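Local coordinates for protein molybdopterin molybdotransferase (Pyrococcus horikoshii, PDB 1UZ5) that probably catalyses the insertion of molybdate into adenylyl-molybdopterin, with release of AMP, in the biosynthesis of the molybdenum cofactor, at residues F67-A72 against I127-P132; A184-G189 against D248-S253; K242-G247 against V291-P296. One frame throughout, in Å; residues are numbered along the deposited sequence.

How the contacts relate
From the N terminus, the chain first closes contact 1, where the loop 67-72, after strand 58-61, meets the end of strand 126-129 across 54 residues that contain strands but no helix. Contact 1 is complete before the other two begin and lies far from both, its centre about 79 Å from the centres of both, in the N-terminal region. Contacts 2 and 3 belong to the probable molybdopterin-binding domain and cross: 184-189, 242-247, 248-253 and 291-296 alternate along the chain. Contact 2 pairs two strands of a sheet, and contact 3 sets helix 233-246, which leads into strand 249-253, against the hairpin of strands 288-292 and 295-300 in the same sheet. They touch directly, Val250 N lying 3.0 Å from Pro296 O in a probable hydrogen bond.

Contact 1 (F67-A72 against I127-P132); sequences FMASEA and ILIYKP
Phe67 meets Pro132 through its backbone, since its CB and ring lead away from the second segment: its carbonyl O lies 3.5 Å from Pro132 CG, and its CA is near Pro132 CB. Ala69 is the buried centre of the contact. Its methyl points at the chain where it leaves the strand, with CB 3.5 Å from Ile129 O and near Lys131 N. Two apolar neighbours flank this methyl, Ile129 CG2 at 4.3 Å from Ala69 CB and the proline ring, whose CG is 4.2 Å from that same CB. The carbonyl of Ala69 rests on the proline as well, Ala69 O being 3.3 Å from Pro132 CD. The setting is the strand-rich part of the MoeA N-terminal region, where strand 126-129 runs antiparallel to strand 75-83 in a mixed sheet. The loop 67-72 leads into strand 75-83 and lies against the chain just as it leaves strand 126-129; Val75 also touches Ala69. At Ser70 the chain passes close to Tyr130 O, which is 3.2 Å from Ser70 C, but the angles at Ser70 N and Glu71 N are too poor for hydrogen bonds. Ser70 O stands at the edge of the tyrosine ring, near its plane, while the side-chain hydroxyl of Ser70 turns to Ser73. Glu71 approaches the same aromatic residue obliquely, its O 3.9 Å from Tyr130 CD1. The ring reaches this place because CG is anti to the carbonyl carbon, chi1 -56°. Glu71 CG comes within 4.4 Å of Tyr130 CB, a loosely defined contact because the glutamate side chain is poorly ordered.

Contact 2 (A184-G189 against D248-S253); sequences AVISTG and DVVVIS
A parallel pairing of strands 184-188 and 249-253 makes this contact, deep within the mixed sheet of the probable molybdopterin-binding domain. Ala184 faces Val250, and the register continues through Val185-Val251 and Ile186-Ile252 to Ser187-Ser253. The rungs are Ala184 N to Val249 O (2.8 Å), Val251 N to Ala184 O, Ile186 N to Val251 O, Ser253 N to Ile186 O, and Thr188 N to Ser253 O (2.9 Å).

Ala184, Ile186, Val250 and Ile252 share one face, which helix 233-246 covers, touching Ala184, Ile186 and Val250; there Ile186 CB lies 4.2 Å from Ile252 CG1. Farther along, the side chains of Thr188 and Ile252 meet at a slant, CG2 to CG2 at 3.6 Å. Val185, Val251 and the two serines occupy the other face, toward helix 208-219. A water donates to Ser187 OG at 2.9 Å and to Ile186 O at 2.8 Å. Its approach to Ser253 OG is unusually short and so doubtful, making a bridge between the two hydroxyls only apparent, while Ser187 OG has a further partner in Asp206.

Parallel central strands with helices packed on both faces are characteristic of the alpha/beta fold of MoCF-biosynthesis domains.

Contact 3 (K242-G247 against V291-P296); sequences KAVNVG and VIKGKP
Lys295 and Val244 carry this contact, in which the C-terminal end of helix 233-246 meets a beta hairpin of the probable molybdopterin-binding domain, an alpha/beta fold. The hairpin joins strands 288-292 and 295-300 through a type I' turn from Ile292 to Lys295, closed by backbone bonds in both directions between those two residues.

The apolar part is built on Val244, which points at the hairpin. Its CG2 lies 3.8 Å from Ile292 CG2, the two side chains crossing at about a right angle. With CG1 anti to the backbone N, chi1 171°, Val244 also sets that methyl 4.1 Å from Lys293 CB. Val250 touches Val244 too, so the helix end packs on the hairpin and on the central strand 249-253 of the same sheet.

The polar part depends on two lysines. Lys293 runs out in an extended chain past Val244 CG1 toward Asn245, but its NZ stays 4.2 Å from Asn245 OD1, a proximity without a hydrogen bond. Lys295 is likewise extended, and its ammonium group reaches the carbonyls at the helix end, where the negative pole of the helix dipole would be expected to suit a positive charge.

Two backbone acceptors grip the one nitrogen. Lys295 NZ meets Val244 O at 2.6 Å, nearly in line with the carbonyl bond, whereas Gly247 O, just beyond the helix, receives NZ at 2.9 Å with the donor tilted 20° from the carbonyl plane.

Contact 1 (F67-A72 against I127-P132)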
loop_
_atom_site.group_PDB
_atom_site.type_symbol
_atom_site.label_atom_id
_atom_site.label_comp_id
_atom_site.label_asym_id
_atom_site.label_seq_id
_atom_site.Cartn_x
_atom_site.Cartn_y
_atom_site.Cartn_z
ATOM N N PHE A 67 48.573 1.365 20.820
ATOM C CA PHE A 67 48.904 2.782 20.719
ATOM C C PHE A 67 50.366 3.152 20.468
ATOM O O PHE A 67 50.641 4.148 19.802
ATOM C CB PHE A 67 48.370 3.527 21.951
ATOM C CG PHE A 67 46.868 3.693 21.956
ATOM C CD1 PHE A 67 46.102 3.283 20.864
ATOM C CD2 PHE A 67 46.219 4.259 23.049
ATOM C CE1 PHE A 67 44.716 3.428 20.864
ATOM C CE2 PHE A 67 44.831 4.409 23.059
ATOM C CZ PHE A 67 44.080 3.994 21.966
ATOM N N MET A 68 51.297 2.357 20.984
ATOM C CA MET A 68 52.720 2.638 20.795
ATOM C C MET A 68 53.293 1.953 19.558
ATOM O O MET A 68 54.499 1.993 19.323
ATOM C CB MET A 68 53.511 2.200 22.032
ATOM C CG MET A 68 53.084 2.890 23.317
ATOM S SD MET A 68 53.154 4.696 23.188
ATOM C CE MET A 68 54.866 5.006 23.648
ATOM N N ALA A 69 52.431 1.330 18.763
ATOM C CA ALA A 69 52.881 0.634 17.562
ATOM C C ALA A 69 53.440 1.570 16.497
ATOM O O ALA A 69 52.854 2.608 16.194
ATOM C CB ALA A 69 51.740 -0.187 16.975
ATOM N N SER A 70 54.577 1.184 15.929
ATOM C CA SER A 70 55.228 1.953 14.875
ATOM C C SER A 70 55.961 0.962 13.984
ATOM O O SER A 70 56.257 -0.159 14.405
ATOM C CB SER A 70 56.224 2.958 15.466
ATOM O OG SER A 70 57.293 2.304 16.132
ATOM N N GLU A 71 56.251 1.371 12.754
ATOM C CA GLU A 71 56.949 0.498 11.820
ATOM C C GLU A 71 58.324 0.114 12.347
ATOM O O GLU A 71 58.855 -0.941 12.006
ATOM C CB GLU A 71 57.079 1.180 10.459
ATOM C CG GLU A 71 55.742 1.427 9.778
ATOM C CD GLU A 71 55.890 2.037 8.399
ATOM O OE1 GLU A 71 56.452 3.149 8.298
ATOM O OE2 GLU A 71 55.445 1.407 7.416
ATOM N N ALA A 72 58.890 0.970 13.192
ATOM C CA ALA A 72 60.208 0.717 13.768
ATOM C C ALA A 72 60.107 -0.218 14.968
ATOM O O ALA A 72 60.943 -1.102 15.152
ATOM C CB ALA A 72 60.858 2.033 14.184
ATOM N N ILE A 127 51.113 -12.057 16.885
ATOM C CA ILE A 127 51.053 -11.180 15.731
ATOM C C ILE A 127 51.776 -9.866 16.007
ATOM O O ILE A 127 51.847 -9.414 17.151
ATOM C CB ILE A 127 49.587 -10.880 15.319
ATOM C CG1 ILE A 127 48.843 -10.194 16.464
ATOM C CG2 ILE A 127 48.878 -12.175 14.942
ATOM C CD1 ILE A 127 47.424 -9.742 16.087
ATOM N N LEU A 128 52.318 -9.268 14.951
ATOM C CA LEU A 128 53.026 -7.999 15.070
ATOM C C LEU A 128 52.195 -6.902 14.421
ATOM O O LEU A 128 51.736 -7.044 13.288
ATOM C CB LEU A 128 54.398 -8.081 14.391
ATOM C CG LEU A 128 55.429 -9.032 15.002
ATOM C CD1 LEU A 128 56.686 -9.029 14.145
ATOM C CD2 LEU A 128 55.754 -8.605 16.425
ATOM N N ILE A 129 52.010 -5.813 15.157
ATOM C CA ILE A 129 51.229 -4.674 14.698
ATOM C C ILE A 129 52.163 -3.475 14.560
ATOM O O ILE A 129 52.878 -3.126 15.501
ATOM C CB ILE A 129 50.101 -4.368 15.704
ATOM C CG1 ILE A 129 49.227 -5.620 15.868
ATOM C CG2 ILE A 129 49.271 -3.184 15.227
ATOM C CD1 ILE A 129 48.143 -5.491 16.908
ATOM N N TYR A 130 52.141 -2.850 13.387
ATOM C CA TYR A 130 53.020 -1.720 13.082
ATOM C C TYR A 130 52.324 -0.364 13.069
ATOM O O TYR A 130 52.977 0.676 12.961
ATOM C CB TYR A 130 53.675 -1.955 11.717
ATOM C CG TYR A 130 54.433 -3.261 11.615
ATOM C CD1 TYR A 130 55.747 -3.364 12.066
ATOM C CD2 TYR A 130 53.826 -4.404 11.091
ATOM C CE1 TYR A 130 56.441 -4.573 12.003
ATOM C CE2 TYR A 130 54.512 -5.621 11.024
ATOM C CZ TYR A 130 55.820 -5.694 11.482
ATOM O OH TYR A 130 56.503 -6.886 11.426
ATOM N N LYS A 131 51.002 -0.379 13.175
ATOM C CA LYS A 131 50.220 0.850 13.156
ATOM C C LYS A 131 49.151 0.796 14.245
ATOM O O LYS A 131 48.477 -0.216 14.413
ATOM C CB LYS A 131 49.568 1.010 11.782
ATOM C CG LYS A 131 48.804 2.300 11.571
ATOM C CD LYS A 131 48.216 2.336 10.170
ATOM C CE LYS A 131 47.472 3.633 9.901
ATOM N NZ LYS A 131 46.883 3.648 8.533
ATOM N N PRO A 132 48.992 1.881 15.011
ATOM C CA PRO A 132 47.974 1.857 16.060
ATOM C C PRO A 132 46.566 1.744 15.484
ATOM O O PRO A 132 46.261 2.307 14.434
ATOM C CB PRO A 132 48.187 3.186 16.782
ATOM C CG PRO A 132 49.649 3.469 16.558
ATOM C CD PRO A 132 49.811 3.101 15.105
#

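Contact 2 (A184-G189 against D248-S253)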
loop_
_atom_site.group_PDB
_atom_site.type_symbol
_atom_site.label_atom_id
_atom_site.label_comp_id
_atom_site.label_asym_id
_atom_site.label_seq_id
_atom_site.Cartn_x
_atom_site.Cartn_y
_atom_site.Cartn_z
ATOM N N ALA A 184 -19.968 -5.587 -0.572
ATOM C CA ALA A 184 -20.922 -6.395 -1.327
ATOM C C ALA A 184 -21.269 -5.606 -2.588
ATOM O O ALA A 184 -21.705 -4.452 -2.507
ATOM C CB ALA A 184 -22.177 -6.645 -0.493
ATOM N N VAL A 185 -21.070 -6.232 -3.744
ATOM C CA VAL A 185 -21.323 -5.583 -5.025
ATOM C C VAL A 185 -22.508 -6.174 -5.776
ATOM O O VAL A 185 -22.643 -7.393 -5.881
ATOM C CB VAL A 185 -20.085 -5.669 -5.933
ATOM C CG1 VAL A 185 -20.386 -5.027 -7.289
ATOM C CG2 VAL A 185 -18.899 -4.984 -5.255
ATOM N N ILE A 186 -23.354 -5.287 -6.298
ATOM C CA ILE A 186 -24.542 -5.679 -7.051
ATOM C C ILE A 186 -24.610 -4.976 -8.413
ATOM O O ILE A 186 -24.291 -3.794 -8.521
ATOM C CB ILE A 186 -25.833 -5.315 -6.270
ATOM C CG1 ILE A 186 -25.932 -6.161 -5.000
ATOM C CG2 ILE A 186 -27.068 -5.517 -7.161
ATOM C CD1 ILE A 186 -26.980 -5.657 -4.008
ATOM N N SER A 187 -25.011 -5.715 -9.447
ATOM C CA SER A 187 -25.182 -5.143 -10.789
ATOM C C SER A 187 -26.685 -5.154 -11.085
ATOM O O SER A 187 -27.343 -6.181 -10.916
ATOM C CB SER A 187 -24.441 -5.972 -11.844
ATOM O OG SER A 187 -23.037 -5.788 -11.741
ATOM N N THR A 188 -27.232 -4.020 -11.511
ATOM C CA THR A 188 -28.668 -3.951 -11.796
ATOM C C THR A 188 -28.979 -3.617 -13.253
ATOM O O THR A 188 -28.362 -2.733 -13.847
ATOM C CB THR A 188 -29.373 -2.903 -10.907
ATOM O OG1 THR A 188 -28.872 -1.597 -11.211
ATOM C CG2 THR A 188 -29.133 -3.203 -9.436
ATOM N N GLY A 189 -29.947 -4.332 -13.814
ATOM C CA GLY A 189 -30.342 -4.109 -15.194
ATOM C C GLY A 189 -31.034 -5.332 -15.758
ATOM O O GLY A 189 -30.556 -6.457 -15.584
ATOM N N ASP A 248 -19.604 -4.713 4.736
ATOM C CA ASP A 248 -19.482 -3.569 5.627
ATOM C C ASP A 248 -19.950 -2.380 4.802
ATOM O O ASP A 248 -20.320 -1.330 5.327
ATOM C CB ASP A 248 -18.021 -3.353 6.030
ATOM C CG ASP A 248 -17.411 -4.575 6.686
ATOM O OD1 ASP A 248 -17.997 -5.075 7.671
ATOM O OD2 ASP A 248 -16.346 -5.030 6.216
ATOM N N VAL A 249 -19.916 -2.571 3.488
ATOM C CA VAL A 249 -20.317 -1.551 2.533
ATOM C C VAL A 249 -20.984 -2.237 1.348
ATOM O O VAL A 249 -20.605 -3.342 0.974
ATOM C CB VAL A 249 -19.089 -0.767 2.020
ATOM C CG1 VAL A 249 -19.498 0.172 0.887
ATOM C CG2 VAL A 249 -18.462 0.018 3.160
ATOM N N VAL A 250 -21.991 -1.585 0.770
ATOM C CA VAL A 250 -22.688 -2.137 -0.386
ATOM C C VAL A 250 -22.525 -1.161 -1.545
ATOM O O VAL A 250 -22.685 0.048 -1.375
ATOM C CB VAL A 250 -24.196 -2.351 -0.099
ATOM C CG1 VAL A 250 -24.907 -2.864 -1.360
ATOM C CG2 VAL A 250 -24.369 -3.356 1.027
ATOM N N VAL A 251 -22.163 -1.681 -2.711
ATOM C CA VAL A 251 -22.002 -0.833 -3.881
ATOM C C VAL A 251 -22.851 -1.414 -5.000
ATOM O O VAL A 251 -22.761 -2.602 -5.318
ATOM C CB VAL A 251 -20.530 -0.744 -4.345
ATOM C CG1 VAL A 251 -20.436 0.126 -5.593
ATOM C CG2 VAL A 251 -19.673 -0.132 -3.251
ATOM N N ILE A 252 -23.685 -0.560 -5.579
ATOM C CA ILE A 252 -24.589 -0.963 -6.649
ATOM C C ILE A 252 -24.324 -0.120 -7.890
ATOM O O ILE A 252 -24.142 1.091 -7.793
ATOM C CB ILE A 252 -26.060 -0.752 -6.213
ATOM C CG1 ILE A 252 -26.302 -1.436 -4.865
ATOM C CG2 ILE A 252 -27.010 -1.306 -7.268
ATOM C CD1 ILE A 252 -27.567 -1.004 -4.164
ATOM N N SER A 253 -24.275 -0.767 -9.050
ATOM C CA SER A 253 -24.082 -0.049 -10.306
ATOM C C SER A 253 -25.204 -0.470 -11.251
ATOM O O SER A 253 -25.616 -1.632 -11.265
ATOM C CB SER A 253 -22.726 -0.374 -10.943
ATOM O OG SER A 253 -22.715 -1.680 -11.485
HETATM O O HOH W 1 -21.954 -3.680 -10.124
#

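Contact 3 (K242-G247 against V291-P296)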
loop_
_atom_site.group_PDB
_atom_site.type_symbol
_atom_site.label_atom_id
_atom_site.label_comp_id
_atom_site.label_asym_id
_atom_site.label_seq_id
_atom_site.Cartn_x
_atom_site.Cartn_y
_atom_site.Cartn_z
ATOM N N LYS A 242 -29.463 -8.982 1.300
ATOM C CA LYS A 242 -28.414 -9.985 1.456
ATOM C C LYS A 242 -27.047 -9.307 1.472
ATOM O O LYS A 242 -26.169 -9.668 2.251
ATOM C CB LYS A 242 -28.473 -11.004 0.319
ATOM C CG LYS A 242 -29.759 -11.813 0.284
ATOM C CD LYS A 242 -29.724 -12.887 -0.796
ATOM C CE LYS A 242 -31.013 -13.696 -0.802
ATOM N NZ LYS A 242 -30.978 -14.803 -1.795
ATOM N N ALA A 243 -26.881 -8.312 0.608
ATOM C CA ALA A 243 -25.631 -7.571 0.519
ATOM C C ALA A 243 -25.314 -6.898 1.851
ATOM O O ALA A 243 -24.185 -6.959 2.334
ATOM C CB ALA A 243 -25.729 -6.523 -0.589
ATOM N N VAL A 244 -26.322 -6.254 2.435
ATOM C CA VAL A 244 -26.168 -5.560 3.707
ATOM C C VAL A 244 -25.702 -6.497 4.821
ATOM O O VAL A 244 -25.007 -6.076 5.743
ATOM C CB VAL A 244 -27.499 -4.892 4.139
ATOM C CG1 VAL A 244 -27.386 -4.354 5.555
ATOM C CG2 VAL A 244 -27.842 -3.761 3.183
ATOM N N ASN A 245 -26.085 -7.765 4.731
ATOM C CA ASN A 245 -25.702 -8.741 5.739
ATOM C C ASN A 245 -24.294 -9.297 5.583
ATOM O O ASN A 245 -23.660 -9.656 6.573
ATOM C CB ASN A 245 -26.696 -9.901 5.759
ATOM C CG ASN A 245 -27.767 -9.730 6.820
ATOM O OD1 ASN A 245 -28.512 -8.749 6.820
ATOM N ND2 ASN A 245 -27.845 -10.688 7.737
ATOM N N VAL A 246 -23.799 -9.368 4.349
ATOM C CA VAL A 246 -22.466 -9.914 4.118
ATOM C C VAL A 246 -21.350 -8.881 4.079
ATOM O O VAL A 246 -20.195 -9.211 4.335
ATOM C CB VAL A 246 -22.407 -10.728 2.806
ATOM C CG1 VAL A 246 -23.422 -11.855 2.851
ATOM C CG2 VAL A 246 -22.661 -9.824 1.619
ATOM N N GLY A 247 -21.681 -7.631 3.773
ATOM C CA GLY A 247 -20.636 -6.625 3.701
ATOM C C GLY A 247 -20.670 -5.508 4.726
ATOM O O GLY A 247 -21.620 -5.373 5.493
ATOM N N VAL A 291 -27.496 4.799 3.894
ATOM C CA VAL A 291 -27.064 3.952 4.994
ATOM C C VAL A 291 -28.185 3.000 5.379
ATOM O O VAL A 291 -29.325 3.416 5.583
ATOM C CB VAL A 291 -26.679 4.796 6.236
ATOM C CG1 VAL A 291 -26.225 3.885 7.367
ATOM C CG2 VAL A 291 -25.576 5.784 5.875
ATOM N N ILE A 292 -27.854 1.717 5.450
ATOM C CA ILE A 292 -28.805 0.684 5.830
ATOM C C ILE A 292 -28.148 -0.123 6.944
ATOM O O ILE A 292 -27.053 -0.664 6.766
ATOM C CB ILE A 292 -29.127 -0.259 4.656
ATOM C CG1 ILE A 292 -29.762 0.531 3.505
ATOM C CG2 ILE A 292 -30.062 -1.365 5.125
ATOM C CD1 ILE A 292 -30.080 -0.311 2.280
ATOM N N LYS A 293 -28.812 -0.189 8.093
ATOM C CA LYS A 293 -28.284 -0.909 9.243
ATOM C C LYS A 293 -26.841 -0.498 9.511
ATOM O O LYS A 293 -25.958 -1.341 9.647
ATOM C CB LYS A 293 -28.369 -2.418 9.014
ATOM C CG LYS A 293 -29.796 -2.931 8.929
ATOM C CD LYS A 293 -29.841 -4.448 8.861
ATOM C CE LYS A 293 -31.276 -4.949 8.890
ATOM N NZ LYS A 293 -31.354 -6.436 8.871
ATOM N N GLY A 294 -26.617 0.813 9.563
ATOM C CA GLY A 294 -25.294 1.350 9.829
ATOM C C GLY A 294 -24.241 1.161 8.755
ATOM O O GLY A 294 -23.106 1.607 8.919
ATOM N N LYS A 295 -24.597 0.523 7.647
ATOM C CA LYS A 295 -23.628 0.290 6.582
ATOM C C LYS A 295 -23.814 1.202 5.374
ATOM O O LYS A 295 -24.919 1.345 4.858
ATOM C CB LYS A 295 -23.697 -1.176 6.155
ATOM C CG LYS A 295 -23.494 -2.117 7.329
ATOM C CD LYS A 295 -23.580 -3.567 6.931
ATOM C CE LYS A 295 -23.302 -4.455 8.127
ATOM N NZ LYS A 295 -23.390 -5.886 7.767
ATOM N N PRO A 296 -22.727 1.848 4.921
ATOM C CA PRO A 296 -22.802 2.743 3.764
ATOM C C PRO A 296 -23.257 1.980 2.519
ATOM O O PRO A 296 -22.878 0.826 2.311
ATOM C CB PRO A 296 -21.369 3.256 3.626
ATOM C CG PRO A 296 -20.860 3.228 5.041
ATOM C CD PRO A 296 -21.388 1.898 5.535
#